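Local coordinates for oxidoreductase (Azotobacter vinelandii, PDB 7D5M), which binds NAD and, as a homolog of inositol dehydrogenase, probably oxidises a sugar or polyol substrate with NAD+ as hydride acceptor, at residues Met170-Gly175 and Thr208-Leu213. Residues are numbered along the deposited sequence; the frame is centred on the assembly and turned at random.
With NAD (nicotinamide-adenine-dinucleotide), chain B.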
loop_
_atom_site.group_PDB
_atom_site.type_symbol
_atom_site.label_atom_id
_atom_site.label_comp_id
_atom_site.label_asym_id
_atom_site.label_seq_id
_atom_site.Cartn_x
_atom_site.Cartn_y
_atom_site.Cartn_z
ATOM N N MET A 170 2.868 2.182 19.912
ATOM C CA MET A 170 4.107 2.823 19.430
ATOM C C MET A 170 5.106 1.731 19.074
ATOM O O MET A 170 5.196 0.722 19.810
ATOM C CB MET A 170 4.678 3.726 20.518
ATOM C CG MET A 170 3.847 4.965 20.727
ATOM S SD MET A 170 4.151 5.715 22.311
ATOM C CE MET A 170 3.137 4.692 23.379
ATOM N N GLN A 171 5.832 1.928 17.978
ATOM C CA GLN A 171 6.971 1.057 17.648
ATOM C C GLN A 171 8.048 1.902 16.980
ATOM O O GLN A 171 7.728 2.880 16.286
ATOM C CB GLN A 171 6.535 -0.142 16.806
ATOM C CG GLN A 171 6.086 0.203 15.394
ATOM C CD GLN A 171 5.913 -1.009 14.505
ATOM O OE1 GLN A 171 5.027 -1.836 14.718
ATOM N NE2 GLN A 171 6.755 -1.118 13.488
ATOM N N PHE A 172 9.289 1.533 17.232
ATOM C CA PHE A 172 10.432 1.900 16.371
ATOM C C PHE A 172 11.258 0.625 16.247
ATOM O O PHE A 172 12.033 0.315 17.160
ATOM C CB PHE A 172 11.173 3.119 16.920
ATOM C CG PHE A 172 12.055 3.814 15.913
ATOM C CD1 PHE A 172 12.552 3.147 14.803
ATOM C CD2 PHE A 172 12.400 5.146 16.084
ATOM C CE1 PHE A 172 13.376 3.792 13.895
ATOM C CE2 PHE A 172 13.236 5.784 15.183
ATOM C CZ PHE A 172 13.711 5.112 14.082
ATOM N N ALA A 173 10.996 -0.140 15.192
ATOM C CA ALA A 173 11.471 -1.531 15.032
ATOM C C ALA A 173 12.089 -1.686 13.645
ATOM O O ALA A 173 11.356 -1.948 12.684
ATOM C CB ALA A 173 10.323 -2.488 15.244
ATOM N N HIS A 174 13.404 -1.492 13.560
ATOM C CA HIS A 174 14.210 -1.653 12.328
ATOM C C HIS A 174 15.077 -2.909 12.460
ATOM O O HIS A 174 15.166 -3.461 13.563
ATOM C CB HIS A 174 15.041 -0.394 12.061
ATOM C CG HIS A 174 16.162 -0.205 13.020
ATOM N ND1 HIS A 174 17.393 -0.815 12.846
ATOM C CD2 HIS A 174 16.247 0.521 14.151
ATOM C CE1 HIS A 174 18.192 -0.463 13.841
ATOM N NE2 HIS A 174 17.516 0.377 14.640
ATOM N N GLY A 175 15.680 -3.349 11.356
ATOM C CA GLY A 175 16.426 -4.614 11.323
ATOM C C GLY A 175 17.911 -4.415 11.096
ATOM O O GLY A 175 18.602 -5.419 10.894
ATOM N N THR A 208 12.336 5.944 22.503
ATOM C CA THR A 208 12.009 7.293 23.035
ATOM C C THR A 208 11.460 8.192 21.919
ATOM O O THR A 208 10.799 9.194 22.246
ATOM C CB THR A 208 13.209 7.953 23.719
ATOM O OG1 THR A 208 14.337 7.831 22.861
ATOM C CG2 THR A 208 13.508 7.346 25.070
ATOM N N HIS A 209 11.689 7.861 20.649
ATOM C CA HIS A 209 11.183 8.694 19.527
ATOM C C HIS A 209 9.656 8.658 19.468
ATOM O O HIS A 209 9.018 9.708 19.556
ATOM C CB HIS A 209 11.852 8.314 18.211
ATOM C CG HIS A 209 13.163 8.983 17.991
ATOM N ND1 HIS A 209 13.303 10.358 17.985
ATOM C CD2 HIS A 209 14.389 8.468 17.753
ATOM C CE1 HIS A 209 14.561 10.662 17.727
ATOM N NE2 HIS A 209 15.261 9.518 17.595
ATOM N N PRO A 210 9.001 7.489 19.250
ATOM C CA PRO A 210 7.539 7.459 19.197
ATOM C C PRO A 210 6.911 7.774 20.565
ATOM O O PRO A 210 5.809 8.281 20.597
ATOM C CB PRO A 210 7.212 6.045 18.691
ATOM C CG PRO A 210 8.443 5.222 19.038
ATOM C CD PRO A 210 9.606 6.190 18.920
ATOM N N LEU A 211 7.623 7.506 21.664
ATOM C CA LEU A 211 7.166 7.934 23.019
ATOM C C LEU A 211 6.984 9.455 23.015
ATOM O O LEU A 211 5.911 9.941 23.419
ATOM C CB LEU A 211 8.170 7.516 24.096
ATOM C CG LEU A 211 7.738 7.885 25.514
ATOM C CD1 LEU A 211 6.726 6.882 26.036
ATOM C CD2 LEU A 211 8.934 7.986 26.439
ATOM N N TYR A 212 7.975 10.191 22.528
ATOM C CA TYR A 212 7.874 11.668 22.472
ATOM C C TYR A 212 6.710 12.077 21.555
ATOM O O TYR A 212 5.949 12.981 21.922
ATOM C CB TYR A 212 9.173 12.355 22.052
ATOM C CG TYR A 212 8.963 13.845 22.041
ATOM C CD1 TYR A 212 8.725 14.520 23.231
ATOM C CD2 TYR A 212 8.916 14.568 20.858
ATOM C CE1 TYR A 212 8.461 15.879 23.245
ATOM C CE2 TYR A 212 8.654 15.931 20.859
ATOM C CZ TYR A 212 8.434 16.589 22.058
ATOM O OH TYR A 212 8.194 17.934 22.092
ATOM N N LEU A 213 6.531 11.419 20.407
ATOM C CA LEU A 213 5.363 11.720 19.542
ATOM C C LEU A 213 4.075 11.567 20.359
ATOM O O LEU A 213 3.206 12.422 20.221
ATOM C CB LEU A 213 5.358 10.822 18.305
ATOM C CG LEU A 213 6.560 10.987 17.379
ATOM C CD1 LEU A 213 6.417 10.079 16.172
ATOM C CD2 LEU A 213 6.736 12.438 16.936
HETATM P PA NAD B . 28.759 8.887 15.548
HETATM O O1A NAD B . 29.652 7.958 16.309
HETATM O O2A NAD B . 28.347 8.568 14.145
HETATM O O5B NAD B . 29.409 10.356 15.579
HETATM C C5B NAD B . 30.132 10.869 16.741
HETATM C C4B NAD B . 30.853 12.126 16.316
HETATM O O4B NAD B . 31.276 12.880 17.481
HETATM C C3B NAD B . 32.131 11.900 15.500
HETATM O O3B NAD B . 32.294 12.956 14.565
HETATM C C2B NAD B . 33.209 11.919 16.590
HETATM O O2B NAD B . 34.509 12.202 16.127
HETATM C C1B NAD B . 32.677 13.065 17.439
HETATM N N9A NAD B . 33.155 13.089 18.812
HETATM C C8A NAD B . 33.200 12.028 19.678
HETATM N N7A NAD B . 33.610 12.357 20.877
HETATM C C5A NAD B . 33.829 13.723 20.807
HETATM C C6A NAD B . 34.258 14.660 21.768
HETATM N N6A NAD B . 34.527 14.348 23.038
HETATM N N1A NAD B . 34.361 15.953 21.373
HETATM C C2A NAD B . 34.082 16.255 20.095
HETATM N N3A NAD B . 33.656 15.462 19.110
HETATM C C4A NAD B . 33.549 14.191 19.536
HETATM O O3 NAD B . 27.392 9.118 16.383
HETATM P PN NAD B . 25.921 9.541 15.846
HETATM O O1N NAD B . 25.188 8.319 15.367
HETATM O O2N NAD B . 26.067 10.704 14.911
HETATM O O5D NAD B . 25.204 10.013 17.199
HETATM C C5D NAD B . 25.697 11.110 17.972
HETATM C C4D NAD B . 24.590 11.487 18.918
HETATM O O4D NAD B . 23.401 11.791 18.145
HETATM C C3D NAD B . 24.179 10.372 19.886
HETATM O O3D NAD B . 23.808 10.937 21.130
HETATM C C2D NAD B . 22.985 9.721 19.179
HETATM O O2D NAD B . 22.088 9.076 20.071
HETATM C C1D NAD B . 22.328 10.952 18.551
HETATM N N1N NAD B . 21.478 10.664 17.356
HETATM C C2N NAD B . 20.193 11.161 17.314
HETATM C C3N NAD B . 19.352 10.870 16.238
HETATM C C7N NAD B . 18.016 11.580 16.190
HETATM O O7N NAD B . 17.832 12.554 16.929
HETATM N N7N NAD B . 17.112 11.136 15.322
HETATM C C4N NAD B . 19.788 9.965 15.265
HETATM C C5N NAD B . 21.086 9.459 15.332
HETATM C C6N NAD B . 21.945 9.940 16.295
#
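Strand 170-173 and helix 208-213 run nearly antiparallel, their axes at 153° and 7.3 Å apart at the closest point, with Met170 facing Pro210. No hydrogen bond joins them. Pro210 lies over the strand: its CB rests against Met170 CB at 3.9 Å, its CG sits 3.7 Å from the backbone O of Gln171, and its CD meets Phe172 CB. The SD of Met170 lies 3.5 Å from Pro210 O and close to Leu211 CA. Phe172 has CG anti to the backbone N (chi1 -162°) and runs alongside His209. The CB of His209 meets the Phe172 ring edge at CD2, 3.9 Å away, and the two ring planes are inclined at 48°. His209 CD2 lies 3.9 Å from Phe172 CE2. The far end of His209 reaches the cofactor, with NE2 3.3 Å from N7N of the nicotinamide carboxamide. Lys115 and Tyr144 also touch this imidazole. An alanine in place of His209 would keep the CB contact but would probably open a gap beside the carboxamide and leave Phe172 CE2 without its imidazole neighbour. The contact thus seats helix 202-217 on the C-terminal domain sheet through mostly apolar packing, while one polar ring extends from it into the NAD pocket.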